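Local atomic coordinates of RxLR effector protein 54 (PDB entry 5L7S), a protein that binds the host autophagy protein ATG8CL to stimulate autophagosome formation, letting the potato blight pathogen co-opt the plant's autophagy machinery. Residues I18-P24 / L52-F56; S66-Y72 / T128-A134; F87-R91 / M103-L107; D200-R204 / R233-L237. All coordinates share one frame; numbering follows the deposited sequence.

Interaction 1: I18-P24 / L52-F56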
loop_
_atom_site.group_PDB
_atom_site.type_symbol
_atom_site.label_atom_id
_atom_site.label_comp_id
_atom_site.label_asym_id
_atom_site.label_seq_id
_atom_site.Cartn_x
_atom_site.Cartn_y
_atom_site.Cartn_z
ATOM N N ILE A 18 27.048 6.651 -20.794
ATOM C CA ILE A 18 26.270 6.313 -21.991
ATOM C C ILE A 18 27.052 5.337 -22.871
ATOM O O ILE A 18 26.535 4.275 -23.233
ATOM C CB ILE A 18 25.864 7.575 -22.787
ATOM C CG1 ILE A 18 24.917 8.450 -21.953
ATOM C CG2 ILE A 18 25.184 7.195 -24.103
ATOM C CD1 ILE A 18 24.898 9.907 -22.362
ATOM N N GLN A 19 28.295 5.700 -23.194
ATOM C CA GLN A 19 29.212 4.821 -23.942
ATOM C C GLN A 19 29.401 3.461 -23.274
ATOM O O GLN A 19 29.468 2.439 -23.958
ATOM C CB GLN A 19 30.577 5.491 -24.131
ATOM C CG GLN A 19 30.581 6.560 -25.214
ATOM C CD GLN A 19 31.741 7.535 -25.101
ATOM O OE1 GLN A 19 32.711 7.299 -24.376
ATOM N NE2 GLN A 19 31.646 8.643 -25.828
ATOM N N SER A 20 29.473 3.462 -21.942
ATOM C CA SER A 20 29.619 2.234 -21.149
ATOM C C SER A 20 28.397 1.316 -21.152
ATOM O O SER A 20 28.528 0.129 -20.846
ATOM C CB SER A 20 29.957 2.581 -19.700
ATOM O OG SER A 20 31.187 3.272 -19.630
ATOM N N GLN A 21 27.224 1.874 -21.466
ATOM C CA GLN A 21 25.951 1.145 -21.486
ATOM C C GLN A 21 25.619 0.527 -20.121
ATOM O O GLN A 21 25.094 -0.590 -20.034
ATOM C CB GLN A 21 25.940 0.088 -22.597
ATOM C CG GLN A 21 26.291 0.634 -23.971
ATOM C CD GLN A 21 26.040 -0.373 -25.077
ATOM O OE1 GLN A 21 26.285 -1.571 -24.911
ATOM N NE2 GLN A 21 25.549 0.107 -26.213
ATOM N N ILE A 22 25.945 1.270 -19.063
ATOM C CA ILE A 22 25.641 0.865 -17.693
ATOM C C ILE A 22 24.135 1.008 -17.455
ATOM O O ILE A 22 23.529 1.997 -17.877
ATOM C CB ILE A 22 26.471 1.664 -16.650
ATOM C CG1 ILE A 22 26.350 1.023 -15.263
ATOM C CG2 ILE A 22 26.079 3.143 -16.596
ATOM C CD1 ILE A 22 27.267 1.637 -14.226
ATOM N N HIS A 23 23.537 0.006 -16.811
ATOM C CA HIS A 23 22.090 -0.014 -16.587
ATOM C C HIS A 23 21.748 0.913 -15.412
ATOM O O HIS A 23 22.446 0.879 -14.398
ATOM C CB HIS A 23 21.609 -1.441 -16.311
ATOM C CG HIS A 23 20.120 -1.590 -16.338
ATOM N ND1 HIS A 23 19.357 -1.612 -15.192
ATOM C CD2 HIS A 23 19.251 -1.714 -17.369
ATOM C CE1 HIS A 23 18.084 -1.747 -15.513
ATOM N NE2 HIS A 23 17.991 -1.811 -16.829
ATOM N N PRO A 24 20.685 1.746 -15.536
ATOM C CA PRO A 24 20.435 2.736 -14.471
ATOM C C PRO A 24 20.213 2.169 -13.055
ATOM O O PRO A 24 20.574 2.837 -12.087
ATOM C CB PRO A 24 19.186 3.483 -14.964
ATOM C CG PRO A 24 19.166 3.264 -16.436
ATOM C CD PRO A 24 19.705 1.881 -16.631
ATOM N N LEU A 52 21.004 10.361 -17.434
ATOM C CA LEU A 52 21.294 9.026 -17.978
ATOM C C LEU A 52 20.022 8.240 -18.272
ATOM O O LEU A 52 19.931 7.579 -19.305
ATOM C CB LEU A 52 22.166 8.196 -17.033
ATOM C CG LEU A 52 22.510 6.792 -17.572
ATOM C CD1 LEU A 52 23.521 6.879 -18.707
ATOM C CD2 LEU A 52 23.016 5.868 -16.483
ATOM N N VAL A 53 19.064 8.280 -17.350
ATOM C CA VAL A 53 17.802 7.569 -17.532
ATOM C C VAL A 53 17.145 8.064 -18.817
ATOM O O VAL A 53 16.807 7.263 -19.680
ATOM C CB VAL A 53 16.867 7.720 -16.302
ATOM C CG1 VAL A 53 15.460 7.202 -16.602
ATOM C CG2 VAL A 53 17.450 6.987 -15.095
ATOM N N LYS A 54 17.021 9.385 -18.947
ATOM C CA LYS A 54 16.484 10.032 -20.154
ATOM C C LYS A 54 17.104 9.481 -21.446
ATOM O O LYS A 54 16.387 9.022 -22.336
ATOM C CB LYS A 54 16.703 11.550 -20.074
ATOM C CG LYS A 54 16.023 12.366 -21.158
ATOM C CD LYS A 54 16.252 13.847 -20.923
ATOM C CE LYS A 54 15.759 14.682 -22.096
ATOM N NZ LYS A 54 16.052 16.130 -21.907
ATOM N N ASP A 55 18.433 9.513 -21.526
ATOM C CA ASP A 55 19.161 9.016 -22.700
ATOM C C ASP A 55 18.996 7.507 -22.907
ATOM O O ASP A 55 18.847 7.052 -24.042
ATOM C CB ASP A 55 20.652 9.355 -22.598
ATOM C CG ASP A 55 21.432 8.933 -23.831
ATOM O OD1 ASP A 55 21.389 9.660 -24.846
ATOM O OD2 ASP A 55 22.078 7.864 -23.786
ATOM N N PHE A 56 19.037 6.746 -21.815
ATOM C CA PHE A 56 18.872 5.287 -21.860
ATOM C C PHE A 56 17.514 4.877 -22.435
ATOM O O PHE A 56 17.416 3.865 -23.117
ATOM C CB PHE A 56 19.054 4.684 -20.460
ATOM C CG PHE A 56 19.223 3.187 -20.451
ATOM C CD1 PHE A 56 20.484 2.614 -20.597
ATOM C CD2 PHE A 56 18.125 2.344 -20.273
ATOM C CE1 PHE A 56 20.646 1.232 -20.581
ATOM C CE2 PHE A 56 18.280 0.962 -20.254
ATOM C CZ PHE A 56 19.542 0.404 -20.408
#
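P24 sits on one face of the F56 ring, its CD lying 3.8 Å from the ring centroid and only 3° off the normal, a well-centred CH-pi contact. The choice of proline is apt, because CD is bonded to the amide nitrogen and its slightly polarised hydrogens suit a pi cloud. The same CD also lies above one face of the H23 ring, offset toward the rim. The H23 and F56 rings are turned almost perpendicular (89° between planes), and H23 CD2 approaches F56 CZ at 3.7 Å.

H23 and P24 lie where helix 9-20 gives way to helix 24-30, in WY-domain 1. Helix 9-20 ends in a Schellman motif, with Q21 at positive phi and its N bonded to I18 O at 3.1 Å; H23 is the N-cap residue of helix 24-30, its N bonded to E26. Proline fits the first turn of that helix, where no earlier carbonyl calls for an amide hydrogen.

Helix 44-60 receives the turn with aliphatic side chains. V53 CG2 touches P24 CB at 3.9 Å. L52, CG anti to the backbone N (chi1 -179°), points its two methyls at different partners: CD1 meets I18 CG1 at 3.9 Å, and CD2 reaches I22 CG2 at 4.1 Å, with W17 and L27 packed against L52 as well. At the solvent-facing margin D55 crosses I18 at about a right angle, its OD2 alongside the isoleucine branches.

Interaction 2: S66-Y72 / T128-A134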
loop_
_atom_site.group_PDB
_atom_site.type_symbol
_atom_site.label_atom_id
_atom_site.label_comp_id
_atom_site.label_asym_id
_atom_site.label_seq_id
_atom_site.Cartn_x
_atom_site.Cartn_y
_atom_site.Cartn_z
ATOM N N SER A 66 11.296 1.325 -17.204
ATOM C CA SER A 66 9.943 1.898 -17.195
ATOM C C SER A 66 9.697 2.959 -16.129
ATOM O O SER A 66 10.532 3.195 -15.259
ATOM C CB SER A 66 8.900 0.784 -17.023
ATOM O OG SER A 66 8.874 0.302 -15.688
ATOM N N ASP A 67 8.533 3.598 -16.229
ATOM C CA ASP A 67 8.029 4.488 -15.184
ATOM C C ASP A 67 7.924 3.747 -13.856
ATOM O O ASP A 67 8.348 4.265 -12.821
ATOM C CB ASP A 67 6.650 5.060 -15.557
ATOM C CG ASP A 67 6.724 6.142 -16.626
ATOM O OD1 ASP A 67 7.812 6.390 -17.177
ATOM O OD2 ASP A 67 5.682 6.758 -16.920
ATOM N N LEU A 68 7.372 2.535 -13.895
ATOM C CA LEU A 68 7.206 1.729 -12.687
ATOM C C LEU A 68 8.542 1.257 -12.107
ATOM O O LEU A 68 8.725 1.306 -10.883
ATOM C CB LEU A 68 6.271 0.543 -12.944
ATOM C CG LEU A 68 4.828 0.889 -13.340
ATOM C CD1 LEU A 68 3.998 -0.386 -13.396
ATOM C CD2 LEU A 68 4.187 1.901 -12.394
ATOM N N ASP A 69 9.467 0.825 -12.972
ATOM C CA ASP A 69 10.856 0.544 -12.560
ATOM C C ASP A 69 11.410 1.726 -11.767
ATOM O O ASP A 69 11.959 1.546 -10.673
ATOM C CB ASP A 69 11.781 0.297 -13.769
ATOM C CG ASP A 69 11.529 -1.036 -14.469
ATOM O OD1 ASP A 69 10.973 -1.973 -13.854
ATOM O OD2 ASP A 69 11.909 -1.144 -15.656
ATOM N N ILE A 70 11.244 2.929 -12.320
ATOM C CA ILE A 70 11.681 4.155 -11.656
ATOM C C ILE A 70 10.916 4.374 -10.353
ATOM O O ILE A 70 11.527 4.665 -9.331
ATOM C CB ILE A 70 11.538 5.397 -12.569
ATOM C CG1 ILE A 70 12.507 5.308 -13.757
ATOM C CG2 ILE A 70 11.809 6.686 -11.792
ATOM C CD1 ILE A 70 12.125 6.185 -14.934
ATOM N N TYR A 71 9.593 4.237 -10.389
ATOM C CA TYR A 71 8.764 4.511 -9.209
ATOM C C TYR A 71 9.095 3.581 -8.047
ATOM O O TYR A 71 9.307 4.036 -6.922
ATOM C CB TYR A 71 7.270 4.415 -9.538
ATOM C CG TYR A 71 6.357 4.906 -8.423
ATOM C CD1 TYR A 71 6.316 6.254 -8.076
ATOM C CD2 TYR A 71 5.533 4.023 -7.719
ATOM C CE1 TYR A 71 5.484 6.712 -7.059
ATOM C CE2 TYR A 71 4.697 4.471 -6.700
ATOM C CZ TYR A 71 4.675 5.815 -6.372
ATOM O OH TYR A 71 3.846 6.270 -5.365
ATOM N N TYR A 72 9.155 2.286 -8.322
ATOM C CA TYR A 72 9.338 1.311 -7.255
ATOM C C TYR A 72 10.774 1.262 -6.715
ATOM O O TYR A 72 10.968 0.925 -5.548
ATOM C CB TYR A 72 8.806 -0.064 -7.682
ATOM C CG TYR A 72 7.284 -0.102 -7.716
ATOM C CD1 TYR A 72 6.544 0.074 -6.548
ATOM C CD2 TYR A 72 6.580 -0.298 -8.912
ATOM C CE1 TYR A 72 5.158 0.051 -6.560
ATOM C CE2 TYR A 72 5.189 -0.326 -8.931
ATOM C CZ TYR A 72 4.484 -0.147 -7.751
ATOM O OH TYR A 72 3.110 -0.171 -7.736
ATOM N N THR A 128 -0.357 -5.527 -13.304
ATOM C CA THR A 128 -0.074 -4.460 -14.265
ATOM C C THR A 128 0.532 -3.274 -13.511
ATOM O O THR A 128 1.544 -2.722 -13.932
ATOM C CB THR A 128 -1.350 -3.997 -15.002
ATOM O OG1 THR A 128 -1.943 -5.109 -15.683
ATOM C CG2 THR A 128 -1.037 -2.890 -16.014
ATOM N N LEU A 129 -0.089 -2.915 -12.385
ATOM C CA LEU A 129 0.379 -1.820 -11.524
ATOM C C LEU A 129 1.598 -2.163 -10.658
ATOM O O LEU A 129 2.175 -1.272 -10.029
ATOM C CB LEU A 129 -0.755 -1.356 -10.610
ATOM C CG LEU A 129 -2.005 -0.806 -11.295
ATOM C CD1 LEU A 129 -3.097 -0.580 -10.261
ATOM C CD2 LEU A 129 -1.694 0.480 -12.044
ATOM N N ARG A 130 1.964 -3.447 -10.607
ATOM C CA ARG A 130 3.138 -3.937 -9.881
ATOM C C ARG A 130 3.083 -3.596 -8.391
ATOM O O ARG A 130 4.086 -3.225 -7.784
ATOM C CB ARG A 130 4.434 -3.439 -10.534
ATOM C CG ARG A 130 4.826 -4.222 -11.772
ATOM C CD ARG A 130 6.038 -3.606 -12.442
ATOM N NE ARG A 130 7.168 -3.478 -11.523
ATOM C CZ ARG A 130 8.298 -2.828 -11.795
ATOM N NH1 ARG A 130 8.485 -2.240 -12.975
ATOM N NH2 ARG A 130 9.258 -2.773 -10.875
ATOM N N LEU A 131 1.900 -3.756 -7.804
ATOM C CA LEU A 131 1.682 -3.389 -6.406
ATOM C C LEU A 131 2.370 -4.322 -5.412
ATOM O O LEU A 131 2.593 -3.922 -4.270
ATOM C CB LEU A 131 0.187 -3.275 -6.097
ATOM C CG LEU A 131 -0.481 -2.043 -6.712
ATOM C CD1 LEU A 131 -1.995 -2.150 -6.630
ATOM C CD2 LEU A 131 -0.000 -0.757 -6.047
ATOM N N LYS A 132 2.723 -5.537 -5.836
ATOM C CA LYS A 132 3.579 -6.423 -5.025
ATOM C C LYS A 132 4.925 -5.783 -4.663
ATOM O O LYS A 132 5.430 -5.981 -3.557
ATOM C CB LYS A 132 3.811 -7.762 -5.729
ATOM C CG LYS A 132 2.596 -8.669 -5.706
ATOM C CD LYS A 132 2.788 -9.891 -6.588
ATOM C CE LYS A 132 1.569 -10.802 -6.532
ATOM N NZ LYS A 132 1.477 -11.692 -7.720
ATOM N N ASP A 133 5.478 -4.993 -5.584
ATOM C CA ASP A 133 6.747 -4.286 -5.359
ATOM C C ASP A 133 6.654 -3.107 -4.374
ATOM O O ASP A 133 7.682 -2.554 -3.986
ATOM C CB ASP A 133 7.335 -3.792 -6.693
ATOM C CG ASP A 133 7.617 -4.924 -7.681
ATOM O OD1 ASP A 133 7.934 -6.053 -7.246
ATOM O OD2 ASP A 133 7.523 -4.677 -8.901
ATOM N N ALA A 134 5.440 -2.712 -3.985
ATOM C CA ALA A 134 5.237 -1.622 -3.026
ATOM C C ALA A 134 5.650 -1.983 -1.602
ATOM O O ALA A 134 5.972 -1.091 -0.815
ATOM C CB ALA A 134 3.783 -1.170 -3.039
#
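The side chains of Y72 and R130 run alongside each other in opposite senses, the ring and guanidinium planes 38° apart, with Y72 CD2 over one face of the guanidinium. The phenol reaches on to donate from OH to L129 O at 2.7 Å, so a buried hydroxyl is satisfied by a carbonyl where the chain leaves helix 122-128. D133 CB lies over a face of the Y72 ring, 4.1 Å from its centroid; Y71 covers the opposite face. Tyrosine suits this place because its faces pack while its end bonds.

R130, at positive phi, bends at chi3 (55°) and holds an aspartate on each segment. NE and NH2 both grip D133 OD2, side-on, and that oxygen lies in the guanidinium plane, 2.9 Å from NE. Its NH1 donates to D69 OD1 at 2.7 Å, meeting that oxygen from above the carboxylate plane. One arginine thus bridges two acids, probably easing their mutual repulsion. D69 is itself held in place by a capping box with S66, its N bonded to S66 OG at 2.8 Å. L68 runs antiparallel to the arginine's aliphatic part.

The contact joins the first two turns of helix 67-75, in WY-domain 2, to the loop leaving helix 122-128, in WY-domain 3; M143 of helix 142-155 touches both L68 and Y72.

Interaction 3: F87-R91 / M103-L107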
loop_
_atom_site.group_PDB
_atom_site.type_symbol
_atom_site.label_atom_id
_atom_site.label_comp_id
_atom_site.label_asym_id
_atom_site.label_seq_id
_atom_site.Cartn_x
_atom_site.Cartn_y
_atom_site.Cartn_z
ATOM N N PHE A 87 8.004 14.509 -8.956
ATOM C CA PHE A 87 7.577 14.451 -10.363
ATOM C C PHE A 87 6.930 15.750 -10.829
ATOM O O PHE A 87 7.056 16.115 -11.999
ATOM C CB PHE A 87 6.642 13.265 -10.624
ATOM C CG PHE A 87 7.206 11.935 -10.197
ATOM C CD1 PHE A 87 8.556 11.625 -10.384
ATOM C CD2 PHE A 87 6.382 10.983 -9.609
ATOM C CE1 PHE A 87 9.065 10.401 -9.982
ATOM C CE2 PHE A 87 6.888 9.758 -9.206
ATOM C CZ PHE A 87 8.230 9.466 -9.392
ATOM N N GLU A 88 6.255 16.448 -9.918
ATOM C CA GLU A 88 5.789 17.805 -10.184
ATOM C C GLU A 88 6.976 18.702 -10.548
ATOM O O GLU A 88 6.961 19.354 -11.593
ATOM C CB GLU A 88 5.038 18.367 -8.971
ATOM C CG GLU A 88 4.473 19.767 -9.161
ATOM C CD GLU A 88 3.428 20.119 -8.121
ATOM O OE1 GLU A 88 3.818 20.484 -6.993
ATOM O OE2 GLU A 88 2.219 20.032 -8.436
ATOM N N THR A 89 8.006 18.701 -9.700
ATOM C CA THR A 89 9.211 19.510 -9.925
ATOM C C THR A 89 9.910 19.175 -11.252
ATOM O O THR A 89 10.366 20.087 -11.946
ATOM C CB THR A 89 10.221 19.387 -8.758
ATOM O OG1 THR A 89 9.592 19.775 -7.532
ATOM C CG2 THR A 89 11.433 20.283 -8.980
ATOM N N LEU A 90 9.984 17.891 -11.608
ATOM C CA LEU A 90 10.600 17.487 -12.882
ATOM C C LEU A 90 9.803 17.996 -14.072
ATOM O O LEU A 90 10.380 18.505 -15.031
ATOM C CB LEU A 90 10.743 15.967 -12.989
ATOM C CG LEU A 90 11.704 15.252 -12.038
ATOM C CD1 LEU A 90 11.815 13.785 -12.434
ATOM C CD2 LEU A 90 13.076 15.903 -12.021
ATOM N N ARG A 91 8.480 17.870 -13.997
ATOM C CA ARG A 91 7.587 18.361 -15.056
ATOM C C ARG A 91 7.720 19.878 -15.291
ATOM O O ARG A 91 7.456 20.355 -16.393
ATOM C CB ARG A 91 6.128 18.006 -14.747
ATOM C CG ARG A 91 5.252 17.886 -15.981
ATOM C CD ARG A 91 3.780 18.005 -15.635
ATOM N NE ARG A 91 2.938 17.889 -16.830
ATOM C CZ ARG A 91 2.106 16.884 -17.120
ATOM N NH1 ARG A 91 1.927 15.845 -16.303
ATOM N NH2 ARG A 91 1.418 16.934 -18.256
ATOM N N MET A 103 5.791 10.189 -15.893
ATOM C CA MET A 103 5.561 9.652 -14.552
ATOM C C MET A 103 4.168 10.018 -14.053
ATOM O O MET A 103 3.386 9.137 -13.693
ATOM C CB MET A 103 6.604 10.189 -13.563
ATOM C CG MET A 103 8.034 9.697 -13.769
ATOM S SD MET A 103 8.287 7.910 -13.717
ATOM C CE MET A 103 7.354 7.424 -12.264
ATOM N N GLU A 104 3.858 11.314 -14.061
ATOM C CA GLU A 104 2.555 11.804 -13.601
ATOM C C GLU A 104 1.388 11.139 -14.323
ATOM O O GLU A 104 0.379 10.817 -13.695
ATOM C CB GLU A 104 2.458 13.325 -13.729
ATOM C CG GLU A 104 3.419 14.063 -12.806
ATOM C CD GLU A 104 2.901 15.400 -12.317
ATOM O OE1 GLU A 104 2.213 16.104 -13.085
ATOM O OE2 GLU A 104 3.201 15.749 -11.155
ATOM N N LYS A 105 1.539 10.919 -15.629
ATOM C CA LYS A 105 0.546 10.179 -16.414
ATOM C C LYS A 105 0.437 8.729 -15.944
ATOM O O LYS A 105 -0.666 8.223 -15.745
ATOM C CB LYS A 105 0.884 10.212 -17.909
ATOM C CG LYS A 105 -0.224 9.664 -18.798
ATOM C CD LYS A 105 0.192 9.629 -20.258
ATOM C CE LYS A 105 -0.790 8.824 -21.095
ATOM N NZ LYS A 105 -0.283 8.606 -22.478
ATOM N N SER A 106 1.581 8.074 -15.760
ATOM C CA SER A 106 1.609 6.696 -15.248
ATOM C C SER A 106 1.021 6.510 -13.842
ATOM O O SER A 106 0.645 5.395 -13.503
ATOM C CB SER A 106 3.030 6.121 -15.288
ATOM O OG SER A 106 3.337 5.639 -16.584
ATOM N N LEU A 107 0.944 7.580 -13.043
ATOM C CA LEU A 107 0.390 7.527 -11.678
ATOM C C LEU A 107 -0.928 8.289 -11.476
ATOM O O LEU A 107 -1.356 8.476 -10.334
ATOM C CB LEU A 107 1.426 8.074 -10.687
ATOM C CG LEU A 107 2.850 7.520 -10.760
ATOM C CD1 LEU A 107 3.694 8.150 -9.670
ATOM C CD2 LEU A 107 2.868 6.007 -10.640
#
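F87 and M103 form the aromatic part of this contact. M103 CB sits over one face of the F87 ring, 4.0 Å from its centroid, and the bent side chain (chi2 -58°, chi3 -46°) follows the ring, so that SD lies 4.8 Å from the same centroid, above the face but at a distance, in a Met-aromatic contact. A flexible, polarisable methionine is well suited to tracing a flat ring in this way.

Purely apolar touches extend the patch. M103 CE reaches F87 CZ at 3.6 Å, while the L107 side chain runs roughly perpendicular to that of F87, and its CD1 meets F87 CE2 at 3.6 Å.

The charged pair lies beside the apolar patch. R91, an exposed residue, stretches out fully from CG to NE and donates from NH1 to E104 OE1 at 3.2 Å, a salt bridge that uses the anti lone pair of the carboxylate; the guanidinium and carboxylate planes are 56° apart. E104 spans both environments, for its CG packs on F87 CB at 4.0 Å before the acid turns to the arginine.

Y71 of helix 67-75 closes against F87, M103 and L107. Helices 67-75, 80-91 and 97-106 thus pack round F87 as part of the helical bundle of WY-domain 2.

Interaction 4: D200-R204 / R233-L237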
loop_
_atom_site.group_PDB
_atom_site.type_symbol
_atom_site.label_atom_id
_atom_site.label_comp_id
_atom_site.label_asym_id
_atom_site.label_seq_id
_atom_site.Cartn_x
_atom_site.Cartn_y
_atom_site.Cartn_z
ATOM N N ASP A 200 -13.691 -6.052 7.333
ATOM C CA ASP A 200 -14.192 -6.708 8.551
ATOM C C ASP A 200 -14.278 -8.226 8.390
ATOM O O ASP A 200 -13.996 -8.967 9.326
ATOM C CB ASP A 200 -15.565 -6.140 8.965
ATOM C CG ASP A 200 -15.475 -4.744 9.607
ATOM O OD1 ASP A 200 -14.373 -4.142 9.648
ATOM O OD2 ASP A 200 -16.523 -4.241 10.079
ATOM N N LYS A 201 -14.650 -8.675 7.197
ATOM C CA LYS A 201 -14.680 -10.099 6.875
ATOM C C LYS A 201 -13.273 -10.697 6.912
ATOM O O LYS A 201 -13.069 -11.757 7.496
ATOM C CB LYS A 201 -15.328 -10.314 5.504
ATOM C CG LYS A 201 -15.693 -11.752 5.192
ATOM C CD LYS A 201 -16.937 -11.832 4.315
ATOM C CE LYS A 201 -18.214 -11.679 5.132
ATOM N NZ LYS A 201 -19.440 -11.923 4.326
ATOM N N LEU A 202 -12.310 -10.007 6.305
ATOM C CA LEU A 202 -10.908 -10.439 6.342
ATOM C C LEU A 202 -10.329 -10.460 7.762
ATOM O O LEU A 202 -9.575 -11.373 8.100
ATOM C CB LEU A 202 -10.029 -9.566 5.440
ATOM C CG LEU A 202 -10.244 -9.692 3.929
ATOM C CD1 LEU A 202 -9.303 -8.753 3.186
ATOM C CD2 LEU A 202 -10.058 -11.123 3.449
ATOM N N GLU A 203 -10.679 -9.470 8.584
ATOM C CA GLU A 203 -10.273 -9.478 9.995
ATOM C C GLU A 203 -10.733 -10.762 10.690
ATOM O O GLU A 203 -9.951 -11.393 11.395
ATOM C CB GLU A 203 -10.789 -8.243 10.753
ATOM C CG GLU A 203 -10.111 -6.940 10.336
ATOM C CD GLU A 203 -10.138 -5.834 11.390
ATOM O OE1 GLU A 203 -10.771 -5.986 12.459
ATOM O OE2 GLU A 203 -9.506 -4.783 11.139
ATOM N N ARG A 204 -11.982 -11.159 10.464
ATOM C CA ARG A 204 -12.501 -12.407 11.024
ATOM C C ARG A 204 -11.763 -13.628 10.464
ATOM O O ARG A 204 -11.344 -14.495 11.228
ATOM C CB ARG A 204 -14.010 -12.531 10.792
ATOM C CG ARG A 204 -14.827 -11.495 11.554
ATOM C CD ARG A 204 -16.295 -11.885 11.679
ATOM N NE ARG A 204 -16.951 -12.066 10.382
ATOM C CZ ARG A 204 -17.355 -11.084 9.568
ATOM N NH1 ARG A 204 -17.188 -9.796 9.882
ATOM N NH2 ARG A 204 -17.946 -11.399 8.417
ATOM N N ARG A 233 -19.078 -5.435 16.936
ATOM C CA ARG A 233 -19.679 -5.294 15.604
ATOM C C ARG A 233 -18.829 -5.935 14.501
ATOM O O ARG A 233 -19.374 -6.593 13.620
ATOM C CB ARG A 233 -19.941 -3.813 15.284
ATOM C CG ARG A 233 -21.136 -3.556 14.373
ATOM C CD ARG A 233 -21.605 -2.104 14.444
ATOM N NE ARG A 233 -22.070 -1.744 15.793
ATOM C CZ ARG A 233 -21.501 -0.866 16.633
ATOM N NH1 ARG A 233 -20.407 -0.172 16.309
ATOM N NH2 ARG A 233 -22.054 -0.668 17.829
ATOM N N ILE A 234 -17.506 -5.747 14.552
ATOM C CA ILE A 234 -16.580 -6.362 13.579
ATOM C C ILE A 234 -16.677 -7.882 13.641
ATOM O O ILE A 234 -16.755 -8.549 12.609
ATOM C CB ILE A 234 -15.103 -5.955 13.826
ATOM C CG1 ILE A 234 -14.889 -4.456 13.573
ATOM C CG2 ILE A 234 -14.156 -6.753 12.927
ATOM C CD1 ILE A 234 -13.571 -3.914 14.105
ATOM N N LEU A 235 -16.672 -8.414 14.860
ATOM C CA LEU A 235 -16.723 -9.861 15.090
ATOM C C LEU A 235 -18.105 -10.468 14.828
ATOM O O LEU A 235 -18.225 -11.690 14.707
ATOM C CB LEU A 235 -16.277 -10.182 16.521
ATOM C CG LEU A 235 -14.847 -9.749 16.868
ATOM C CD1 LEU A 235 -14.622 -9.773 18.372
ATOM C CD2 LEU A 235 -13.828 -10.614 16.139
ATOM N N ARG A 236 -19.132 -9.616 14.754
ATOM C CA ARG A 236 -20.506 -10.019 14.451
ATOM C C ARG A 236 -20.994 -11.058 15.459
ATOM O O ARG A 236 -21.497 -12.124 15.101
ATOM C CB ARG A 236 -20.652 -10.455 12.975
ATOM C CG ARG A 236 -20.750 -9.259 12.029
ATOM C CD ARG A 236 -20.560 -9.595 10.559
ATOM N NE ARG A 236 -21.768 -10.110 9.913
ATOM C CZ ARG A 236 -21.920 -10.293 8.596
ATOM N NH1 ARG A 236 -20.947 -9.997 7.734
ATOM N NH2 ARG A 236 -23.067 -10.777 8.129
ATOM N N LEU A 237 -20.823 -10.711 16.735
ATOM C CA LEU A 237 -21.205 -11.570 17.860
ATOM C C LEU A 237 -22.702 -11.508 18.173
ATOM O O LEU A 237 -23.217 -12.355 18.907
ATOM C CB LEU A 237 -20.381 -11.216 19.107
ATOM C CG LEU A 237 -18.872 -11.499 18.994
ATOM C CD1 LEU A 237 -18.096 -10.891 20.155
ATOM C CD2 LEU A 237 -18.597 -12.993 18.896
#
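The last turn of helix 228-235 approaches the side of helix 196-207, with CA atoms of D200 and I234 5.6 Å apart and those of R204 and L235 at 6.4 Å. At R236 the chain leaves the helix with positive phi (57°), and this turn brings the side chain of R236 back toward the neighbouring helix.

R204 NH1 donates to I234 O at 3.0 Å, approaching nearly along the carbonyl bond. The arginine bends at chi3 (-59°) to place its guanidinium there, and a positive group beside the carbonyl end of a helix should be electrostatically favoured. R204 lies in WY-domain 4 and the turn in WY-domain 5, so the bond ties consecutive repeats together.

The guanidinium of R204 is sandwiched: K201 CA lies over one face and R236 CD over the other. The two guanidinium planes are 73° apart. R204 NH2 and R236 NH1 lie 3.4 Å apart; two donors of like charge cannot bond to each other, and this approach is probably unfavourable, with K201 NZ also nearby. R236 NE has E239 as a long, weak ionic partner.

I234 packs its branches against two carboxylates, CG1 lying 3.9 Å from D200 OD2 and CG2 3.5 Å from E203 OE1. The carboxylates find their polar partners beyond the two segments: D200 in R190, E203 in H187 and W221.

Interactions 1 and 3 each join helices within one WY-domain and rest mainly on rings and aliphatic groups, interaction 3 adding one salt bridge beside its apolar patch. Interactions 2 and 4 instead connect successive domains, and both place a polar side chain on a carbonyl at the end of a helix that is followed by a positive-phi arginine, R130 or R236. R130 has two aspartates for company, whereas R236 meets another arginine. All four contacts are only partly buried. Helix 67-75 links three of them: I70 touches V53 of interaction 1, while D67 and Y71 reach interaction 3. Interaction 4 stands apart, its centre about 32 Å from that of interaction 2.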